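Local coordinates for protein 4-hydroxybutyrate CoA-transferase (Porphyromonas gingivalis, PDB 3EH7) that probably transfers coenzyme A between acyl-CoA thioesters and carboxylates such as acetate or 4-hydroxybutyrate, at residues A[16-21]-A[44-49]; A[107-112]-A[116-121]; A[138-143]-A[279-284]; A[390-395]-A[399-404]. All blocks are in the same frame, centred on the assembly; numbering follows the deposited sequence. Where two conformers were deposited one is given.

Contact 1: residues A[16-21]-A[44-49]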
loop_
_atom_site.group_PDB
_atom_site.type_symbol
_atom_site.label_atom_id
_atom_site.label_comp_id
_atom_site.label_asym_id
_atom_site.label_seq_id
_atom_site.Cartn_x
_atom_site.Cartn_y
_atom_site.Cartn_z
ATOM N N VAL A 16 -11.021 -22.522 -36.568
ATOM C CA VAL A 16 -11.217 -21.554 -37.655
ATOM C C VAL A 16 -9.895 -20.849 -37.899
ATOM O O VAL A 16 -8.955 -21.000 -37.132
ATOM C CB VAL A 16 -12.300 -20.479 -37.314
ATOM C CG1 VAL A 16 -13.633 -21.126 -36.946
ATOM C CG2 VAL A 16 -11.816 -19.576 -36.221
ATOM N N SER A 17 -9.836 -20.080 -38.976
ATOM C CA SER A 17 -8.660 -19.286 -39.243
ATOM C C SER A 17 -8.666 -18.102 -38.279
ATOM O O SER A 17 -9.733 -17.742 -37.754
ATOM C CB SER A 17 -8.671 -18.791 -40.677
ATOM O OG SER A 17 -9.559 -17.699 -40.804
ATOM N N ALA A 18 -7.482 -17.514 -38.069
ATOM C CA ALA A 18 -7.308 -16.300 -37.256
ATOM C C ALA A 18 -8.241 -15.173 -37.703
ATOM O O ALA A 18 -8.823 -14.470 -36.874
ATOM C CB ALA A 18 -5.845 -15.811 -37.315
ATOM N N GLU A 19 -8.360 -15.012 -39.018
ATOM C CA GLU A 19 -9.207 -13.985 -39.620
ATOM C C GLU A 19 -10.699 -14.220 -39.317
ATOM O O GLU A 19 -11.430 -13.285 -38.989
ATOM C CB GLU A 19 -8.962 -13.954 -41.140
ATOM C CG GLU A 19 -10.049 -13.248 -41.952
ATOM C CD GLU A 19 -9.615 -12.876 -43.378
ATOM O OE1 GLU A 19 -10.230 -13.400 -44.326
ATOM O OE2 GLU A 19 -8.673 -12.055 -43.549
ATOM N N GLU A 20 -11.142 -15.470 -39.471
ATOM C CA GLU A 20 -12.506 -15.875 -39.129
ATOM C C GLU A 20 -12.800 -15.630 -37.627
ATOM O O GLU A 20 -13.848 -15.089 -37.279
ATOM C CB GLU A 20 -12.693 -17.348 -39.483
ATOM C CG GLU A 20 -14.021 -17.996 -39.075
ATOM C CD GLU A 20 -15.253 -17.276 -39.613
ATOM O OE1 GLU A 20 -15.155 -16.634 -40.698
ATOM O OE2 GLU A 20 -16.317 -17.369 -38.940
ATOM N N ALA A 21 -11.866 -16.006 -36.759
ATOM C CA ALA A 21 -12.041 -15.832 -35.307
ATOM C C ALA A 21 -12.231 -14.364 -34.917
ATOM O O ALA A 21 -13.234 -14.033 -34.291
ATOM C CB ALA A 21 -10.861 -16.474 -34.498
ATOM N N VAL A 44 -3.364 -11.436 -33.530
ATOM C CA VAL A 44 -2.964 -10.037 -33.580
ATOM C C VAL A 44 -2.752 -9.615 -35.024
ATOM O O VAL A 44 -3.197 -8.542 -35.419
ATOM C CB VAL A 44 -1.704 -9.732 -32.740
ATOM C CG1 VAL A 44 -1.097 -8.377 -33.159
ATOM C CG2 VAL A 44 -2.049 -9.687 -31.278
ATOM N N ASP A 45 -2.103 -10.459 -35.824
ATOM C CA ASP A 45 -1.914 -10.146 -37.244
ATOM C C ASP A 45 -3.243 -9.979 -37.955
ATOM O O ASP A 45 -3.415 -9.060 -38.751
ATOM C CB ASP A 45 -1.137 -11.241 -37.966
ATOM C CG ASP A 45 0.328 -11.247 -37.624
ATOM O OD1 ASP A 45 0.771 -10.382 -36.847
ATOM O OD2 ASP A 45 1.049 -12.130 -38.136
ATOM N N ALA A 46 -4.177 -10.885 -37.686
ATOM C CA ALA A 46 -5.522 -10.785 -38.240
ATOM C C ALA A 46 -6.224 -9.501 -37.776
ATOM O O ALA A 46 -6.901 -8.851 -38.562
ATOM C CB ALA A 46 -6.350 -12.022 -37.876
ATOM N N LEU A 47 -6.053 -9.129 -36.512
ATOM C CA LEU A 47 -6.593 -7.859 -36.003
ATOM C C LEU A 47 -6.130 -6.633 -36.788
ATOM O O LEU A 47 -6.957 -5.818 -37.183
ATOM C CB LEU A 47 -6.205 -7.637 -34.540
ATOM C CG LEU A 47 -7.168 -8.156 -33.494
ATOM C CD1 LEU A 47 -6.666 -7.711 -32.119
ATOM C CD2 LEU A 47 -8.573 -7.648 -33.786
ATOM N N VAL A 48 -4.823 -6.485 -37.003
ATOM C CA VAL A 48 -4.323 -5.323 -37.750
ATOM C C VAL A 48 -4.815 -5.353 -39.210
ATOM O O VAL A 48 -4.998 -4.299 -39.818
ATOM C CB VAL A 48 -2.771 -5.173 -37.733
ATOM C CG1 VAL A 48 -2.190 -5.491 -36.342
ATOM C CG2 VAL A 48 -2.113 -6.004 -38.844
ATOM N N GLN A 49 -5.039 -6.549 -39.753
ATOM C CA GLN A 49 -5.518 -6.707 -41.124
ATOM C C GLN A 49 -6.941 -6.183 -41.287
ATOM O O GLN A 49 -7.260 -5.538 -42.281
ATOM C CB GLN A 49 -5.461 -8.182 -41.539
ATOM C CG GLN A 49 -5.374 -8.407 -43.023
ATOM C CD GLN A 49 -4.206 -7.654 -43.634
ATOM O OE1 GLN A 49 -3.246 -7.304 -42.930
ATOM N NE2 GLN A 49 -4.283 -7.381 -44.938
#

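Contact 2: residues A[107-112]-A[116-121]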
loop_
_atom_site.group_PDB
_atom_site.type_symbol
_atom_site.label_atom_id
_atom_site.label_comp_id
_atom_site.label_asym_id
_atom_site.label_seq_id
_atom_site.Cartn_x
_atom_site.Cartn_y
_atom_site.Cartn_z
ATOM N N TYR A 107 -2.174 -7.457 -8.777
ATOM C CA TYR A 107 -2.891 -8.541 -8.080
ATOM C C TYR A 107 -4.411 -8.366 -7.977
ATOM O O TYR A 107 -5.122 -9.336 -7.778
ATOM C CB TYR A 107 -2.281 -8.828 -6.693
ATOM C CG TYR A 107 -2.820 -7.948 -5.603
ATOM C CD1 TYR A 107 -2.265 -6.709 -5.368
ATOM C CD2 TYR A 107 -3.934 -8.335 -4.831
ATOM C CE1 TYR A 107 -2.746 -5.878 -4.374
ATOM C CE2 TYR A 107 -4.430 -7.498 -3.840
ATOM C CZ TYR A 107 -3.820 -6.267 -3.626
ATOM O OH TYR A 107 -4.254 -5.394 -2.665
ATOM N N GLU A 108 -4.898 -7.132 -8.114
ATOM C CA GLU A 108 -6.307 -6.806 -8.032
ATOM C C GLU A 108 -7.062 -6.928 -9.354
ATOM O O GLU A 108 -8.297 -6.913 -9.374
ATOM C CB GLU A 108 -6.495 -5.375 -7.501
ATOM C CG GLU A 108 -6.873 -5.285 -6.040
ATOM C CD GLU A 108 -7.278 -3.871 -5.632
ATOM O OE1 GLU A 108 -6.432 -2.957 -5.678
ATOM O OE2 GLU A 108 -8.469 -3.669 -5.287
ATOM N N VAL A 109 -6.331 -7.030 -10.457
ATOM C CA VAL A 109 -6.961 -7.095 -11.771
ATOM C C VAL A 109 -7.971 -8.240 -11.935
ATOM O O VAL A 109 -9.088 -8.013 -12.413
ATOM C CB VAL A 109 -5.884 -7.131 -12.872
ATOM C CG1 VAL A 109 -6.485 -7.467 -14.214
ATOM C CG2 VAL A 109 -5.148 -5.775 -12.886
ATOM N N PRO A 110 -7.613 -9.474 -11.533
ATOM C CA PRO A 110 -8.584 -10.581 -11.740
ATOM C C PRO A 110 -9.929 -10.372 -11.041
ATOM O O PRO A 110 -10.980 -10.596 -11.652
ATOM C CB PRO A 110 -7.858 -11.804 -11.190
ATOM C CG PRO A 110 -6.356 -11.419 -11.330
ATOM C CD PRO A 110 -6.316 -9.966 -11.028
ATOM N N SER A 111 -9.930 -9.911 -9.790
ATOM C CA SER A 111 -11.225 -9.664 -9.121
ATOM C C SER A 111 -11.995 -8.521 -9.784
ATOM O O SER A 111 -13.225 -8.565 -9.894
ATOM C CB SER A 111 -11.049 -9.406 -7.633
ATOM O OG SER A 111 -10.202 -8.288 -7.442
HETATM N N MSE A 112 -11.279 -7.507 -10.254
HETATM C CA MSE A 112 -11.891 -6.401 -10.973
HETATM C C MSE A 112 -12.513 -6.897 -12.283
HETATM O O MSE A 112 -13.560 -6.392 -12.729
HETATM C CB MSE A 112 -10.851 -5.314 -11.232
HETATM C CG MSE A 112 -11.375 -4.161 -12.027
HETATM SE SE MSE A 112 -10.133 -2.697 -12.233
HETATM C CE MSE A 112 -10.127 -2.035 -10.352
ATOM N N ASP A 116 -16.848 -7.410 -13.077
ATOM C CA ASP A 116 -17.183 -6.505 -14.173
ATOM C C ASP A 116 -16.839 -5.034 -13.941
ATOM O O ASP A 116 -17.317 -4.164 -14.666
ATOM C CB ASP A 116 -18.665 -6.636 -14.530
ATOM C CG ASP A 116 -18.899 -7.448 -15.779
ATOM O OD1 ASP A 116 -17.969 -8.099 -16.304
ATOM O OD2 ASP A 116 -20.057 -7.437 -16.245
ATOM N N ILE A 117 -15.977 -4.742 -12.977
ATOM C CA ILE A 117 -15.452 -3.387 -12.834
ATOM C C ILE A 117 -14.484 -3.060 -13.993
ATOM O O ILE A 117 -14.461 -1.934 -14.472
ATOM C CB ILE A 117 -14.775 -3.170 -11.482
ATOM C CG1 ILE A 117 -15.768 -3.351 -10.332
ATOM C CG2 ILE A 117 -14.141 -1.787 -11.411
ATOM C CD1 ILE A 117 -15.081 -3.724 -9.058
ATOM N N LEU A 118 -13.698 -4.043 -14.438
ATOM C CA LEU A 118 -12.946 -3.952 -15.697
ATOM C C LEU A 118 -13.527 -5.003 -16.599
ATOM O O LEU A 118 -13.216 -6.192 -16.448
ATOM C CB LEU A 118 -11.445 -4.199 -15.474
ATOM C CG LEU A 118 -10.519 -4.339 -16.691
ATOM C CD1 LEU A 118 -10.410 -3.081 -17.492
ATOM C CD2 LEU A 118 -9.141 -4.728 -16.206
ATOM N N HIS A 119 -14.396 -4.575 -17.514
ATOM C CA HIS A 119 -15.164 -5.488 -18.322
ATOM C C HIS A 119 -14.373 -5.883 -19.558
ATOM O O HIS A 119 -13.852 -5.025 -20.281
ATOM C CB HIS A 119 -16.502 -4.843 -18.729
ATOM C CG HIS A 119 -17.319 -5.675 -19.666
ATOM N ND1 HIS A 119 -18.197 -6.646 -19.230
ATOM C CD2 HIS A 119 -17.376 -5.700 -21.022
ATOM C CE1 HIS A 119 -18.762 -7.230 -20.277
ATOM N NE2 HIS A 119 -18.283 -6.672 -21.375
ATOM N N ILE A 120 -14.326 -7.183 -19.821
ATOM C CA ILE A 120 -13.639 -7.709 -20.980
ATOM C C ILE A 120 -14.657 -8.450 -21.845
ATOM O O ILE A 120 -15.243 -9.448 -21.417
ATOM C CB ILE A 120 -12.508 -8.650 -20.556
ATOM C CG1 ILE A 120 -11.349 -7.826 -20.008
ATOM C CG2 ILE A 120 -12.068 -9.519 -21.730
ATOM C CD1 ILE A 120 -10.459 -8.608 -19.130
ATOM N N ASP A 121 -14.857 -7.978 -23.066
ATOM C CA ASP A 121 -15.812 -8.609 -23.919
ATOM C C ASP A 121 -15.221 -9.842 -24.605
ATOM O O ASP A 121 -15.941 -10.810 -24.864
ATOM C CB ASP A 121 -16.291 -7.617 -24.969
ATOM C CG ASP A 121 -16.991 -6.402 -24.357
ATOM O OD1 ASP A 121 -18.198 -6.494 -24.072
ATOM O OD2 ASP A 121 -16.331 -5.367 -24.165
#

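Contact 3: residues A[138-143]-A[279-284]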
loop_
_atom_site.group_PDB
_atom_site.type_symbol
_atom_site.label_atom_id
_atom_site.label_comp_id
_atom_site.label_asym_id
_atom_site.label_seq_id
_atom_site.Cartn_x
_atom_site.Cartn_y
_atom_site.Cartn_z
ATOM N N PHE A 138 -2.182 -22.379 -20.219
ATOM C CA PHE A 138 -1.919 -20.997 -20.629
ATOM C C PHE A 138 -0.422 -20.780 -20.887
ATOM O O PHE A 138 0.003 -19.669 -21.186
ATOM C CB PHE A 138 -2.475 -20.011 -19.592
ATOM C CG PHE A 138 -3.979 -19.948 -19.561
ATOM C CD1 PHE A 138 -4.710 -20.822 -18.758
ATOM C CD2 PHE A 138 -4.672 -19.020 -20.348
ATOM C CE1 PHE A 138 -6.108 -20.795 -18.741
ATOM C CE2 PHE A 138 -6.087 -18.975 -20.331
ATOM C CZ PHE A 138 -6.805 -19.864 -19.506
ATOM N N GLY A 139 0.371 -21.852 -20.838
ATOM C CA GLY A 139 1.814 -21.756 -21.079
ATOM C C GLY A 139 2.479 -20.673 -20.214
ATOM O O GLY A 139 2.318 -20.648 -18.994
ATOM N N VAL A 140 3.182 -19.768 -20.878
ATOM C CA VAL A 140 3.992 -18.743 -20.247
ATOM C C VAL A 140 3.199 -17.511 -19.749
ATOM O O VAL A 140 3.789 -16.624 -19.172
ATOM C CB VAL A 140 5.126 -18.229 -21.233
ATOM C CG1 VAL A 140 6.068 -19.358 -21.634
ATOM C CG2 VAL A 140 4.531 -17.589 -22.481
ATOM N N SER A 141 1.883 -17.454 -19.982
ATOM C CA SER A 141 1.063 -16.295 -19.608
ATOM C C SER A 141 -0.197 -16.680 -18.834
ATOM O O SER A 141 -1.246 -16.940 -19.409
ATOM C CB SER A 141 0.724 -15.463 -20.851
ATOM O OG SER A 141 1.924 -14.978 -21.436
ATOM N N CYS A 142 -0.067 -16.726 -17.512
ATOM C CA CYS A 142 -1.172 -17.024 -16.619
ATOM C C CYS A 142 -1.736 -15.702 -16.134
ATOM O O CYS A 142 -2.842 -15.307 -16.544
ATOM C CB CYS A 142 -0.709 -17.922 -15.467
ATOM S SG CYS A 142 -2.041 -18.539 -14.383
ATOM N N ASP A 143 -0.987 -15.016 -15.263
ATOM C CA ASP A 143 -1.234 -13.588 -14.971
ATOM C C ASP A 143 -2.718 -13.147 -14.884
ATOM O O ASP A 143 -3.451 -13.621 -14.023
ATOM C CB ASP A 143 -0.358 -12.730 -15.909
ATOM C CG ASP A 143 -0.525 -13.069 -17.391
ATOM O OD1 ASP A 143 -1.558 -12.680 -17.988
ATOM O OD2 ASP A 143 0.403 -13.683 -17.970
ATOM N N ASP A 279 15.459 -21.487 -24.893
ATOM C CA ASP A 279 15.932 -22.402 -23.871
ATOM C C ASP A 279 15.051 -22.409 -22.633
ATOM O O ASP A 279 14.770 -23.477 -22.093
ATOM C CB ASP A 279 17.358 -22.050 -23.467
ATOM C CG ASP A 279 17.946 -23.036 -22.497
ATOM O OD1 ASP A 279 17.634 -24.245 -22.562
ATOM O OD2 ASP A 279 18.735 -22.598 -21.648
ATOM N N VAL A 280 14.626 -21.233 -22.163
ATOM C CA VAL A 280 13.741 -21.167 -20.985
ATOM C C VAL A 280 12.425 -21.898 -21.248
ATOM O O VAL A 280 11.932 -22.644 -20.383
ATOM C CB VAL A 280 13.448 -19.712 -20.553
ATOM C CG1 VAL A 280 12.228 -19.642 -19.645
ATOM C CG2 VAL A 280 14.658 -19.138 -19.855
ATOM N N TYR A 281 11.879 -21.685 -22.444
ATOM C CA TYR A 281 10.630 -22.272 -22.833
ATOM C C TYR A 281 10.706 -23.805 -22.937
ATOM O O TYR A 281 9.721 -24.468 -22.643
ATOM C CB TYR A 281 10.141 -21.651 -24.139
ATOM C CG TYR A 281 10.010 -20.137 -24.090
ATOM C CD1 TYR A 281 9.601 -19.485 -22.930
ATOM C CD2 TYR A 281 10.289 -19.366 -25.206
ATOM C CE1 TYR A 281 9.484 -18.088 -22.889
ATOM C CE2 TYR A 281 10.175 -17.990 -25.176
ATOM C CZ TYR A 281 9.771 -17.355 -24.013
ATOM O OH TYR A 281 9.647 -15.993 -23.976
ATOM N N HIS A 282 11.863 -24.352 -23.331
ATOM C CA HIS A 282 12.092 -25.808 -23.290
ATOM C C HIS A 282 12.243 -26.314 -21.843
ATOM O O HIS A 282 11.650 -27.307 -21.475
ATOM C CB HIS A 282 13.319 -26.209 -24.132
ATOM C CG HIS A 282 13.668 -27.665 -24.039
ATOM N ND1 HIS A 282 14.779 -28.123 -23.357
ATOM C CD2 HIS A 282 13.039 -28.770 -24.514
ATOM C CE1 HIS A 282 14.838 -29.442 -23.443
ATOM N NE2 HIS A 282 13.789 -29.861 -24.133
ATOM N N PHE A 283 13.015 -25.610 -21.023
ATOM C CA PHE A 283 13.208 -26.001 -19.628
ATOM C C PHE A 283 11.884 -26.093 -18.816
ATOM O O PHE A 283 11.735 -26.975 -17.961
ATOM C CB PHE A 283 14.181 -25.030 -18.962
ATOM C CG PHE A 283 14.285 -25.186 -17.483
ATOM C CD1 PHE A 283 15.106 -26.147 -16.940
ATOM C CD2 PHE A 283 13.565 -24.353 -16.633
ATOM C CE1 PHE A 283 15.211 -26.301 -15.581
ATOM C CE2 PHE A 283 13.662 -24.494 -15.254
ATOM C CZ PHE A 283 14.508 -25.480 -14.732
ATOM N N ILE A 284 10.930 -25.204 -19.091
ATOM C CA ILE A 284 9.684 -25.172 -18.323
ATOM C C ILE A 284 8.633 -26.152 -18.849
ATOM O O ILE A 284 7.675 -26.447 -18.149
ATOM C CB ILE A 284 9.048 -23.747 -18.278
ATOM C CG1 ILE A 284 8.497 -23.362 -19.671
ATOM C CG2 ILE A 284 10.058 -22.746 -17.698
ATOM C CD1 ILE A 284 8.014 -21.933 -19.810
#

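Contact 4: residues A[390-395]-A[399-404]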
loop_
_atom_site.group_PDB
_atom_site.type_symbol
_atom_site.label_atom_id
_atom_site.label_comp_id
_atom_site.label_asym_id
_atom_site.label_seq_id
_atom_site.Cartn_x
_atom_site.Cartn_y
_atom_site.Cartn_z
ATOM N N ASP A 390 12.113 0.691 1.151
ATOM C CA ASP A 390 12.982 0.017 2.105
ATOM C C ASP A 390 14.443 0.337 1.705
ATOM O O ASP A 390 14.936 1.411 2.051
ATOM C CB ASP A 390 12.614 -1.473 2.060
ATOM C CG ASP A 390 13.326 -2.309 3.076
ATOM O OD1 ASP A 390 14.033 -1.731 3.923
ATOM O OD2 ASP A 390 13.118 -3.567 3.027
ATOM N N TYR A 391 15.092 -0.528 0.919
ATOM C CA TYR A 391 16.425 -0.285 0.362
ATOM C C TYR A 391 16.391 0.356 -1.006
ATOM O O TYR A 391 15.527 0.050 -1.866
ATOM C CB TYR A 391 17.193 -1.596 0.199
ATOM C CG TYR A 391 17.557 -2.306 1.472
ATOM C CD1 TYR A 391 16.701 -3.261 2.015
ATOM C CD2 TYR A 391 18.772 -2.067 2.109
ATOM C CE1 TYR A 391 17.024 -3.943 3.187
ATOM C CE2 TYR A 391 19.128 -2.752 3.285
ATOM C CZ TYR A 391 18.239 -3.685 3.805
ATOM O OH TYR A 391 18.524 -4.365 4.926
ATOM N N VAL A 392 17.360 1.228 -1.235
ATOM C CA VAL A 392 17.596 1.783 -2.551
ATOM C C VAL A 392 19.041 1.505 -2.891
ATOM O O VAL A 392 19.922 1.705 -2.055
ATOM C CB VAL A 392 17.314 3.300 -2.594
ATOM C CG1 VAL A 392 17.717 3.893 -3.954
ATOM C CG2 VAL A 392 15.827 3.584 -2.270
ATOM N N VAL A 393 19.289 1.013 -4.100
ATOM C CA VAL A 393 20.641 0.602 -4.502
ATOM C C VAL A 393 21.035 1.192 -5.848
ATOM O O VAL A 393 20.284 1.074 -6.835
ATOM C CB VAL A 393 20.760 -0.943 -4.600
ATOM C CG1 VAL A 393 22.149 -1.337 -5.047
ATOM C CG2 VAL A 393 20.409 -1.625 -3.257
ATOM N N THR A 394 22.195 1.848 -5.875
ATOM C CA THR A 394 22.821 2.291 -7.118
ATOM C C THR A 394 24.224 1.709 -7.238
ATOM O O THR A 394 24.680 0.995 -6.353
ATOM C CB THR A 394 22.902 3.815 -7.219
ATOM O OG1 THR A 394 23.916 4.294 -6.333
ATOM C CG2 THR A 394 21.550 4.473 -6.904
ATOM N N GLU A 395 24.897 2.024 -8.340
ATOM C CA GLU A 395 26.309 1.683 -8.515
ATOM C C GLU A 395 27.179 2.315 -7.448
ATOM O O GLU A 395 28.298 1.884 -7.289
ATOM C CB GLU A 395 26.836 2.086 -9.905
ATOM C CG GLU A 395 26.946 3.614 -10.202
ATOM C CD GLU A 395 25.700 4.196 -10.898
ATOM O OE1 GLU A 395 24.561 3.728 -10.621
ATOM O OE2 GLU A 395 25.867 5.125 -11.721
ATOM N N ALA A 399 21.332 2.319 0.318
ATOM C CA ALA A 399 20.683 3.117 1.368
ATOM C C ALA A 399 19.478 2.375 1.915
ATOM O O ALA A 399 18.719 1.822 1.125
ATOM C CB ALA A 399 20.231 4.467 0.810
ATOM N N GLN A 400 19.308 2.319 3.234
ATOM C CA GLN A 400 18.043 1.828 3.802
ATOM C C GLN A 400 17.272 3.007 4.396
ATOM O O GLN A 400 17.773 3.703 5.275
ATOM C CB GLN A 400 18.236 0.701 4.835
ATOM C CG GLN A 400 16.863 0.047 5.316
ATOM C CD GLN A 400 17.051 -1.199 6.220
ATOM O OE1 GLN A 400 18.072 -1.317 6.914
ATOM N NE2 GLN A 400 16.056 -2.133 6.212
ATOM N N LEU A 401 16.066 3.248 3.886
ATOM C CA LEU A 401 15.314 4.466 4.222
ATOM C C LEU A 401 14.337 4.281 5.362
ATOM O O LEU A 401 13.920 5.253 5.980
ATOM C CB LEU A 401 14.555 4.966 2.995
ATOM C CG LEU A 401 15.375 5.234 1.733
ATOM C CD1 LEU A 401 14.455 5.831 0.661
ATOM C CD2 LEU A 401 16.563 6.185 1.997
ATOM N N LYS A 402 13.950 3.036 5.623
ATOM C CA LYS A 402 12.955 2.756 6.668
ATOM C C LYS A 402 13.479 3.159 8.020
ATOM O O LYS A 402 14.547 2.724 8.397
ATOM C CB LYS A 402 12.581 1.270 6.702
ATOM C CG LYS A 402 11.646 0.868 5.594
ATOM C CD LYS A 402 10.767 -0.357 5.998
ATOM C CE LYS A 402 9.376 -0.237 5.406
ATOM N NZ LYS A 402 8.620 -1.524 5.417
ATOM N N GLY A 403 12.736 3.998 8.736
ATOM C CA GLY A 403 13.152 4.467 10.057
ATOM C C GLY A 403 13.968 5.746 10.008
ATOM O O GLY A 403 14.251 6.337 11.070
ATOM N N LYS A 404 14.366 6.199 8.804
ATOM C CA LYS A 404 15.130 7.443 8.698
ATOM C C LYS A 404 14.194 8.640 8.590
ATOM O O LYS A 404 13.107 8.581 7.954
ATOM C CB LYS A 404 16.115 7.415 7.530
ATOM C CG LYS A 404 17.295 6.427 7.724
ATOM C CD LYS A 404 18.302 6.534 6.570
ATOM C CE LYS A 404 19.656 5.824 6.848
ATOM N NZ LYS A 404 19.523 4.366 7.131
HETATM O O HOH W 1 16.473 -5.351 6.202
#

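Contact 1: residues A[16-21]-A[44-49]
The methyl group of A46 overlaps the backbone at the start of helix 18-22, its CB lying 3.6 Å from A18 O and 3.8 Å from E19 N. It thus rests on the first peptide of the helix as much as on a side chain. It comes in beside the methyl of A18 while covering that residue's carbonyl, CB of A18 to CB of A46 at 3.9 Å. Two alanines bring no bulk between the helices, and the CA atoms of E19 and A46 come within 5.1 Å of each other. S17 caps and fixes the start of helix 18-22: its OG, held at chi1 78°, accepts from E20 N at 3.0 Å, with a nearly straight 168° angle at the hydrogen. Its carbonyl O takes A21 N at 2.9 Å, the first helical bond. The polar link between the helices comes from E19, which sends its carboxylate, on an extended chain along the exposed rim, to Q50 just past the second helix. Beneath the alanine pair, A18 and A21 touch V181 of strand 179-183, while A46 and L47 press on V22. Strand 15-16 runs straight into helix 18-22. Helix 41-49 is the connection of a beta-alpha-beta crossover between the neighbouring parallel strands 30-33 and 58-60, and helix 18-22 packs beside it, consistent with a Rossmann-like N-terminal domain.

Contact 2: residues A[107-112]-A[116-121]
The chain passes from helix 109-114 into a loop that doubles back beside the helix, bringing the CA atoms of M112 and I117 to 5.0 Å. D116 makes the turn with left-handed backbone angles (phi 51°), after which the chain extends toward strand 122-127. L118 N donates to M112 O over 2.9 Å, almost straight at the hydrogen (175°), though it arrives from well above the carbonyl plane. One turn earlier E108 O is gripped twice, by M112 N and by S111 OG, the latter at 3.0 Å. M112, a selenomethionine, fills the angle between helix and loop. Its CG sits against CB of I117 at 3.6 Å and is closer still to CB of L118, though M112 was modelled in two positions and details of its fit are less certain. L118 holds CG trans to its own backbone N (chi1 172°) and reaches down the helix, CD2 coming 4.3 Å from CG1 of V109; both of these residues also pack on Y60 of strand 58-60. On the far side of the loop each nitrogen of the H119 ring faces a carboxylate oxygen. D121 OD1 lies in the ring plane, 2.7 Å from NE2; D116 OD1, tilted slightly from that plane, is the longer partner, 3.3 Å from ND1. E108 forms a salt bridge with K402 of the second subunit, whose G403 packs on M112. The arrangement is a helix-to-strand turn feeding strand 122-127, an inner strand of the six-stranded parallel sheet of the Rossmann-like N-terminal domain.

Contact 3: residues A[138-143]-A[279-284]
V140 rests one methyl, CG1, in the shallow groove where two side chains of helix 278-284 meet, and the tight part of the contact is confined to that spot. CG1 lies 3.7 Å from CD1 of I284 and 3.8 Å from CD1 of Y281, with CE1 of the same tyrosine at 3.9 Å; it meets the ring obliquely, and V140 crosses both partners at about a right angle. CG1 stands anti to the carbonyl carbon of V140 (chi1 -61°), while I284 puts CG1 in the crowded position between its backbone N and carbonyl carbon (chi1 70°) and then extends, aiming CD1 at the valine. V140 is the third residue of a type II' beta turn from F138 to S141, closed by S141 N to F138 O at 3.1 Å; G139 at the second position takes the positive phi. L274 touches both V140 and I284; all three touching residues of the contact are buried and meet through carbon atoms alone. The helix belongs to a beta-alpha-beta unit, joining the adjacent parallel strands 269-271 and 290-292 of the larger sheet, whereas the turn follows strand 135-137 in the N-terminal domain, consistent with two Rossmann-like parts of the chain meeting here. Away from the groove the fit is loose: the backbones stay apart, with 8.0 Å between the CA atoms of V140 and Y281. H282 lies on the exposed side of the helix, and D279 turns off to a salt bridge with R253. Y281 carries its hydroxyl past the valine to Y188 O and G276 N.

Contact 4: residues A[390-395]-A[399-404]
D390 O takes the N-H of L401 at 2.8 Å in an essentially straight bond (178°), and two residues away along each segment V392 and A399 form the hydrogen-bonded pair of a beta hairpin, V392 N to A399 O and A399 N to V392 O both 2.8 Å. The hairpin, strands 391-394 and 397-400, forms one edge of the mixed sheet within this chain. Q400 adds a side-chain bond: its NE2 donates a hydrogen bond to D390 OD1 at 3.1 Å, close to the amide plane and on the syn lone pair, while OD2 of the same carboxylate is held by S356 N. Q400 can reach it because CG points away from its own backbone N (chi1 -173°) and the chain beyond is extended. This also lays it over one face of Y391, the partner in the non-hydrogen-bonded pair: CG stands 4.2 Å from the ring centroid in a CH-pi contact, and the amide plane stacks only 18° from the ring plane. D390 and Y391 thus fix the amide from two directions. On the face that carries V392 and A399, V392 CG2 meets L401 CD1 at 3.9 Å, and both side chains touch L413 of helix 406-414. K402 packs its CG against D390 CA while its ammonium group pairs with E108 of the second subunit. At the outer end of the tyrosine a water sits 2.6 Å from Y391 OH and accepts a weak bond from Q400 NE2.

Overall arrangement
Contacts 1 and 2 belong to the N-terminal domain and contact 4 to the C-terminal one; contact 3 spans parts of both. Contacts 2 and 3 are buried and approach to about 5 Å between nearest atoms, whereas contacts 1 and 4 are partly buried and lie on opposite sides of the chain's centre, about 49 Å apart between centres. Contact 3 is wholly apolar across its segments; contact 1 is methyl-to-methyl and methyl-to-backbone packing between helices. Contact 2 adds a backbone bond to its packing, and contact 4 is the most hydrogen-bonded. E108 of contact 2 pairs with K402 of the second subunit's contact 4, so these two, about 34 Å apart between centres in one chain, meet across the dimer.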